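Local coordinates for protein transcription factor GAMBIF1 (Anopheles gambiae, PDB 1BVO) that binds DNA through its Rel-homology specificity domain and, as a mosquito homologue of Dorsal, probably activates RNA polymerase II transcription, at residues T6-L14 with G26-T34; I43-V54 with V86-F97. All coordinates share one frame; numbering follows the deposited sequence.

Contact 1: residues T6-L14 with G26-T34; sequences TEQPHPKAL and GSIPGVNTT
Glu7 reaches across to the turn at Gly30-Thr33 and grips the backbone of Asn32. From CB, which itself stays clear of 26-34, CG stands anti to the backbone N (chi1 162°) and passes Gly30 CA at 3.8 Å. The chain then bends at chi2, which keeps CD beside the same glycine CA and carries the carboxylate to the turn. There OE2 accepts from Asn32 N at 2.8 Å, nearly straight at 169° and nearly along the C-O axis. Asn32 ND2 lies 2.9 Å from Glu7 OE2, with the amide turned 54° from the carboxylate; OE1 is the more distant oxygen, nearest to Asn32 ND2 and CB. Gly30 to Thr33 form a type I beta turn, and a single backbone bridge pairs Pro9 with Gly30. Here the end of strand 2-7 and the loop after it lie along the loop 26-34, within the Rel homology DNA-binding domain and, at the nearest atom, about 4 Å from the bound DNA. His10 N gives a straight bond to Pro29 O at 3.0 Å, approaching from above the carbonyl plane. Further along, Pro9 CB meets Ile28 CG2 at 3.7 Å, and Leu14 crosses Ile28 at about a right angle, its CD2 3.5 Å from Ile28 CG1. Pro41 packs on both Pro9 and Ile28.

Contact 2: residues I43-V54 with V86-F97; sequences IQVHGYRGRAVV and VEINSTTMSYTF
Arg51 and Glu87 form a salt bridge at one edge of the contact: Arg51 NE donates to Glu87 OE2 at 2.7 Å, nearly along the C-O axis, with a weaker second bond from NH2 to the same oxygen. Bends at chi2 and chi3 of Arg51 fold its guanidinium back to the glutamate, and the two planes stand 36° apart. At the loop, Arg49 NE meets Thr91 O at 3.1 Å, on a lone pair in the carbonyl plane. Backbone bonds then join two antiparallel pairings whose register differs by two residues, a shift taken up by the intervening loops: Val45 N to Met93 O (2.8 Å) belongs to one, Val54 N to Val86 O (2.7 Å) to the other. Between them, Ile88 pushes its CD1 against Val45 CG2 at 3.7 Å and crosses Ile43 at about a right angle. Val54 and Val86 lie side by side, and Val54 CG1 also reaches the edge of the Phe97 ring, 3.8 Å from CZ. Val86 CG2 lies over the centre of one face of the Tyr95 ring, whose CD1 in turn lies over the Phe97 ring. Strand 142-152 packs alongside, with Phe147 touching Ile43 and Phe97 and Val149 touching Val54, while Leu163 of strand 159-172 packs on Val45.

How the contacts relate
Strand 2-7 leads from the N terminus into contact 1, where residues 6-14 meet 26-34 and close a short loop of 11 intervening residues that contains neither helix nor strand. The chain next enters strand 42-46 and opens contact 2, which closes 31 intervening residues that run out along the rest of strand 52-59, through 72-74 and 79-80, and back on 83-87. The two closures follow in series, neither nested nor crossed. They nevertheless meet: Thr6 CG2 packs on Gln44 CB at 3.6 Å, because strands 2-7 and 42-46 are antiparallel neighbours in one sheet. Contact 1 ties the end of that sheet's first strand, and the loop that follows it, to the loop before its second strand; contact 2 pairs strands within each of two sheets and joins them through side chains packed between.

Contact 1: residues T6-L14 with G26-T34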
# COMPACT_ATOMS: atom_id res chain seq x y z
N THR C 6 3.81 34.75 14.54
CA THR C 6 2.83 35.23 15.50
C THR C 6 1.82 34.24 16.03
O THR C 6 1.28 34.43 17.12
CB THR C 6 2.15 36.50 14.97
OG1 THR C 6 1.48 36.23 13.74
CG2 THR C 6 3.20 37.59 14.74
N GLU C 7 1.50 33.22 15.26
CA GLU C 7 0.60 32.19 15.76
C GLU C 7 1.14 30.92 15.18
O GLU C 7 1.32 30.79 13.97
CB GLU C 7 -0.88 32.41 15.45
CG GLU C 7 -1.74 31.14 15.60
CD GLU C 7 -2.74 31.17 16.74
OE1 GLU C 7 -3.68 31.98 16.72
OE2 GLU C 7 -2.62 30.33 17.65
N GLN C 8 1.58 30.08 16.09
CA GLN C 8 2.19 28.82 15.79
C GLN C 8 1.18 27.74 15.50
O GLN C 8 0.09 27.71 16.07
CB GLN C 8 3.04 28.38 16.97
CG GLN C 8 4.28 29.20 17.12
CD GLN C 8 5.41 28.66 16.31
OE1 GLN C 8 5.28 27.65 15.60
NE2 GLN C 8 6.55 29.34 16.37
N PRO C 9 1.56 26.83 14.62
CA PRO C 9 0.66 25.74 14.28
C PRO C 9 0.43 24.87 15.50
O PRO C 9 1.32 24.66 16.33
CB PRO C 9 1.42 24.99 13.19
CG PRO C 9 2.87 25.33 13.46
CD PRO C 9 2.78 26.78 13.81
N HIS C 10 -0.83 24.48 15.67
CA HIS C 10 -1.16 23.60 16.76
C HIS C 10 -0.42 22.33 16.40
O HIS C 10 -0.62 21.77 15.32
CB HIS C 10 -2.65 23.33 16.82
CG HIS C 10 -3.05 22.51 18.00
ND1 HIS C 10 -3.71 23.03 19.09
CD2 HIS C 10 -2.80 21.22 18.30
CE1 HIS C 10 -3.85 22.09 20.01
NE2 HIS C 10 -3.31 20.98 19.55
N PRO C 11 0.38 21.80 17.33
CA PRO C 11 1.20 20.60 17.21
C PRO C 11 0.49 19.24 17.11
O PRO C 11 1.14 18.24 16.78
CB PRO C 11 2.03 20.65 18.48
CG PRO C 11 1.01 21.13 19.47
CD PRO C 11 0.43 22.31 18.72
N LYS C 12 -0.81 19.19 17.37
CA LYS C 12 -1.57 17.92 17.37
C LYS C 12 -3.03 18.13 17.03
O LYS C 12 -3.91 17.69 17.78
CB LYS C 12 -1.55 17.31 18.77
CG LYS C 12 -0.36 16.46 19.15
CD LYS C 12 -0.49 15.06 18.60
CE LYS C 12 0.33 14.10 19.46
NZ LYS C 12 0.80 12.91 18.67
N ALA C 13 -3.33 18.79 15.92
CA ALA C 13 -4.74 19.02 15.62
C ALA C 13 -5.18 18.72 14.21
O ALA C 13 -6.28 19.08 13.81
CB ALA C 13 -5.12 20.42 15.99
N LEU C 14 -4.35 18.01 13.46
CA LEU C 14 -4.72 17.71 12.09
C LEU C 14 -4.11 16.40 11.65
O LEU C 14 -2.93 16.15 11.90
CB LEU C 14 -4.27 18.83 11.14
CG LEU C 14 -4.57 18.64 9.65
CD1 LEU C 14 -6.06 18.74 9.39
CD2 LEU C 14 -3.83 19.69 8.83
N GLY C 26 -7.43 19.43 4.63
CA GLY C 26 -7.89 20.28 5.71
C GLY C 26 -7.10 21.56 5.88
O GLY C 26 -6.58 22.12 4.92
N SER C 27 -7.07 22.02 7.13
CA SER C 27 -6.34 23.22 7.49
C SER C 27 -5.79 23.04 8.90
O SER C 27 -6.44 22.45 9.77
CB SER C 27 -7.24 24.44 7.46
OG SER C 27 -7.72 24.68 6.16
N ILE C 28 -4.57 23.52 9.08
CA ILE C 28 -3.85 23.45 10.35
C ILE C 28 -4.29 24.58 11.26
O ILE C 28 -4.05 25.75 10.95
CB ILE C 28 -2.35 23.62 10.11
CG1 ILE C 28 -1.77 22.40 9.43
CG2 ILE C 28 -1.63 23.93 11.40
CD1 ILE C 28 -0.46 22.71 8.79
N PRO C 29 -4.92 24.26 12.39
CA PRO C 29 -5.33 25.35 13.28
C PRO C 29 -4.10 25.97 13.94
O PRO C 29 -2.98 25.48 13.78
CB PRO C 29 -6.19 24.63 14.31
CG PRO C 29 -5.55 23.29 14.40
CD PRO C 29 -5.32 22.96 12.95
N GLY C 30 -4.32 27.05 14.67
CA GLY C 30 -3.24 27.70 15.37
C GLY C 30 -3.23 27.15 16.78
O GLY C 30 -4.18 26.48 17.18
N VAL C 31 -2.17 27.42 17.54
CA VAL C 31 -2.07 26.91 18.91
C VAL C 31 -3.27 27.31 19.74
O VAL C 31 -3.78 26.53 20.56
CB VAL C 31 -0.87 27.50 19.70
CG1 VAL C 31 -0.10 26.40 20.37
CG2 VAL C 31 0.01 28.36 18.84
N ASN C 32 -3.71 28.54 19.51
CA ASN C 32 -4.81 29.12 20.24
C ASN C 32 -6.20 28.90 19.68
O ASN C 32 -7.16 29.48 20.18
CB ASN C 32 -4.54 30.61 20.41
CG ASN C 32 -3.15 30.87 20.95
OD1 ASN C 32 -2.77 30.32 21.99
ND2 ASN C 32 -2.36 31.64 20.22
N THR C 33 -6.32 28.05 18.66
CA THR C 33 -7.62 27.81 18.05
C THR C 33 -8.58 27.54 19.20
O THR C 33 -8.21 26.89 20.19
CB THR C 33 -7.59 26.66 16.97
OG1 THR C 33 -8.59 26.91 15.97
CG2 THR C 33 -7.84 25.28 17.58
N THR C 34 -9.70 28.26 19.17
CA THR C 34 -10.67 28.15 20.23
C THR C 34 -12.04 27.69 19.74
O THR C 34 -12.27 27.58 18.53
CB THR C 34 -10.75 29.51 21.02
OG1 THR C 34 -10.71 29.25 22.42
CG2 THR C 34 -12.02 30.27 20.70

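Contact 2: residues I43-V54 with V86-F97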
# COMPACT_ATOMS: atom_id res chain seq x y z
N ILE C 43 2.38 34.77 10.24
CA ILE C 43 3.69 35.39 10.34
C ILE C 43 3.51 36.90 10.22
O ILE C 43 2.42 37.40 9.87
CB ILE C 43 4.65 34.86 9.25
CG1 ILE C 43 4.10 35.17 7.86
CG2 ILE C 43 4.87 33.37 9.43
CD1 ILE C 43 5.10 34.98 6.76
N GLN C 44 4.60 37.62 10.48
CA GLN C 44 4.60 39.06 10.47
C GLN C 44 6.01 39.50 10.18
O GLN C 44 6.93 39.14 10.90
CB GLN C 44 4.23 39.53 11.87
CG GLN C 44 3.15 40.57 11.95
CD GLN C 44 3.66 41.94 11.61
OE1 GLN C 44 4.77 42.33 11.99
NE2 GLN C 44 2.85 42.70 10.90
N VAL C 45 6.21 40.24 9.10
CA VAL C 45 7.55 40.71 8.80
C VAL C 45 7.81 41.97 9.60
O VAL C 45 6.89 42.72 9.90
CB VAL C 45 7.73 41.03 7.31
CG1 VAL C 45 9.11 41.59 7.05
CG2 VAL C 45 7.48 39.80 6.49
N HIS C 46 9.05 42.16 10.01
CA HIS C 46 9.43 43.34 10.76
C HIS C 46 10.55 44.01 10.01
O HIS C 46 11.24 43.37 9.21
CB HIS C 46 9.93 42.98 12.15
CG HIS C 46 8.87 42.38 13.03
ND1 HIS C 46 7.96 43.16 13.71
CD2 HIS C 46 8.63 41.11 13.38
CE1 HIS C 46 7.19 42.37 14.44
NE2 HIS C 46 7.58 41.12 14.27
N GLY C 47 10.77 45.28 10.30
CA GLY C 47 11.83 46.04 9.66
C GLY C 47 11.61 46.42 8.21
O GLY C 47 12.47 47.07 7.63
N TYR C 48 10.46 46.08 7.63
CA TYR C 48 10.23 46.41 6.23
C TYR C 48 8.76 46.46 5.82
O TYR C 48 7.92 45.74 6.36
CB TYR C 48 11.01 45.41 5.35
CG TYR C 48 10.69 45.39 3.86
CD1 TYR C 48 9.60 44.67 3.37
CD2 TYR C 48 11.53 46.01 2.93
CE1 TYR C 48 9.36 44.56 2.01
CE2 TYR C 48 11.30 45.90 1.56
CZ TYR C 48 10.21 45.17 1.10
OH TYR C 48 9.98 45.03 -0.24
N ARG C 49 8.47 47.39 4.91
CA ARG C 49 7.14 47.54 4.36
C ARG C 49 7.29 47.65 2.85
O ARG C 49 8.01 48.52 2.36
CB ARG C 49 6.41 48.76 4.90
CG ARG C 49 4.97 48.86 4.36
CD ARG C 49 4.17 49.94 5.03
NE ARG C 49 3.89 49.62 6.43
CZ ARG C 49 3.95 50.50 7.43
NH1 ARG C 49 4.28 51.76 7.20
NH2 ARG C 49 3.65 50.10 8.66
N GLY C 50 6.62 46.76 2.14
CA GLY C 50 6.68 46.74 0.71
C GLY C 50 6.23 45.39 0.25
O GLY C 50 5.62 44.64 1.00
N ARG C 51 6.49 45.09 -1.01
CA ARG C 51 6.13 43.81 -1.62
C ARG C 51 6.98 42.73 -0.98
O ARG C 51 8.18 42.94 -0.74
CB ARG C 51 6.48 43.80 -3.11
CG ARG C 51 5.95 44.94 -3.92
CD ARG C 51 4.49 44.80 -4.24
NE ARG C 51 4.14 43.60 -5.01
CZ ARG C 51 4.52 43.32 -6.26
NH1 ARG C 51 5.34 44.14 -6.91
NH2 ARG C 51 3.97 42.28 -6.89
N ALA C 52 6.39 41.55 -0.77
CA ALA C 52 7.12 40.43 -0.22
C ALA C 52 6.30 39.17 -0.24
O ALA C 52 5.18 39.13 0.25
CB ALA C 52 7.60 40.73 1.19
N VAL C 53 6.88 38.14 -0.83
CA VAL C 53 6.20 36.87 -0.92
C VAL C 53 6.76 35.94 0.13
O VAL C 53 7.76 36.24 0.79
CB VAL C 53 6.37 36.29 -2.33
CG1 VAL C 53 5.73 37.22 -3.34
CG2 VAL C 53 7.85 36.11 -2.65
N VAL C 54 6.07 34.83 0.35
CA VAL C 54 6.51 33.86 1.33
C VAL C 54 6.32 32.47 0.76
O VAL C 54 5.34 32.17 0.09
CB VAL C 54 5.74 34.00 2.65
CG1 VAL C 54 4.32 33.45 2.52
CG2 VAL C 54 6.48 33.31 3.78
N VAL C 86 2.77 32.37 -1.34
CA VAL C 86 1.78 33.45 -1.35
C VAL C 86 2.42 34.83 -1.11
O VAL C 86 3.46 34.94 -0.45
CB VAL C 86 0.65 33.25 -0.29
CG1 VAL C 86 -0.14 32.00 -0.59
CG2 VAL C 86 1.22 33.23 1.12
N GLU C 87 1.79 35.87 -1.65
CA GLU C 87 2.28 37.24 -1.48
C GLU C 87 1.66 37.88 -0.24
O GLU C 87 0.44 37.80 -0.02
CB GLU C 87 2.00 38.10 -2.71
CG GLU C 87 2.54 39.52 -2.57
CD GLU C 87 2.51 40.34 -3.87
OE1 GLU C 87 2.02 39.85 -4.91
OE2 GLU C 87 3.00 41.48 -3.83
N ILE C 88 2.52 38.50 0.57
CA ILE C 88 2.16 39.17 1.82
C ILE C 88 1.54 40.56 1.63
O ILE C 88 1.91 41.30 0.72
CB ILE C 88 3.43 39.34 2.75
CG1 ILE C 88 4.08 37.98 3.06
CG2 ILE C 88 3.06 39.99 4.05
CD1 ILE C 88 5.05 38.04 4.25
N ASN C 89 0.58 40.89 2.49
CA ASN C 89 -0.07 42.20 2.48
C ASN C 89 1.06 43.23 2.56
O ASN C 89 1.78 43.28 3.56
CB ASN C 89 -1.00 42.33 3.70
CG ASN C 89 -1.71 43.68 3.76
OD1 ASN C 89 -1.08 44.73 3.87
ND2 ASN C 89 -3.03 43.64 3.71
N SER C 90 1.21 44.03 1.52
CA SER C 90 2.27 45.03 1.43
C SER C 90 2.23 46.21 2.41
O SER C 90 3.14 47.04 2.41
CB SER C 90 2.40 45.54 -0.01
OG SER C 90 1.20 45.38 -0.76
N THR C 91 1.23 46.26 3.28
CA THR C 91 1.15 47.34 4.25
C THR C 91 1.13 46.78 5.67
O THR C 91 1.93 47.19 6.52
CB THR C 91 -0.06 48.27 4.01
OG1 THR C 91 0.10 48.92 2.74
CG2 THR C 91 -0.16 49.34 5.11
N THR C 92 0.24 45.83 5.92
CA THR C 92 0.16 45.22 7.24
C THR C 92 1.40 44.37 7.50
O THR C 92 1.87 44.28 8.63
CB THR C 92 -1.10 44.34 7.40
OG1 THR C 92 -0.93 43.12 6.67
CG2 THR C 92 -2.34 45.07 6.87
N MET C 93 1.92 43.76 6.43
CA MET C 93 3.11 42.91 6.50
C MET C 93 2.88 41.57 7.21
O MET C 93 3.82 40.97 7.74
CB MET C 93 4.29 43.65 7.15
CG MET C 93 4.96 44.63 6.24
SD MET C 93 5.29 43.86 4.67
CE MET C 93 4.59 44.95 3.72
N SER C 94 1.65 41.09 7.17
CA SER C 94 1.29 39.83 7.81
C SER C 94 0.47 38.95 6.89
O SER C 94 -0.18 39.43 5.95
CB SER C 94 0.50 40.08 9.09
OG SER C 94 0.20 41.45 9.25
N TYR C 95 0.47 37.66 7.20
CA TYR C 95 -0.29 36.72 6.43
C TYR C 95 -0.71 35.69 7.42
O TYR C 95 0.03 35.37 8.35
CB TYR C 95 0.53 36.08 5.30
CG TYR C 95 -0.32 35.40 4.27
CD1 TYR C 95 -0.84 34.13 4.51
CD2 TYR C 95 -0.63 36.02 3.06
CE1 TYR C 95 -1.65 33.50 3.58
CE2 TYR C 95 -1.44 35.41 2.12
CZ TYR C 95 -1.94 34.14 2.39
OH TYR C 95 -2.74 33.50 1.47
N THR C 96 -1.90 35.17 7.20
CA THR C 96 -2.45 34.18 8.08
C THR C 96 -2.81 33.02 7.16
O THR C 96 -3.48 33.22 6.14
CB THR C 96 -3.64 34.83 8.80
OG1 THR C 96 -3.14 35.88 9.65
CG2 THR C 96 -4.42 33.85 9.63
N PHE C 97 -2.23 31.86 7.45
CA PHE C 97 -2.46 30.67 6.64
C PHE C 97 -3.71 29.98 7.12
O PHE C 97 -3.67 29.22 8.09
CB PHE C 97 -1.25 29.75 6.69
CG PHE C 97 -0.00 30.38 6.18
CD1 PHE C 97 0.82 31.13 7.02
CD2 PHE C 97 0.30 30.32 4.83
CE1 PHE C 97 1.93 31.80 6.51
CE2 PHE C 97 1.41 30.98 4.31
CZ PHE C 97 2.22 31.72 5.15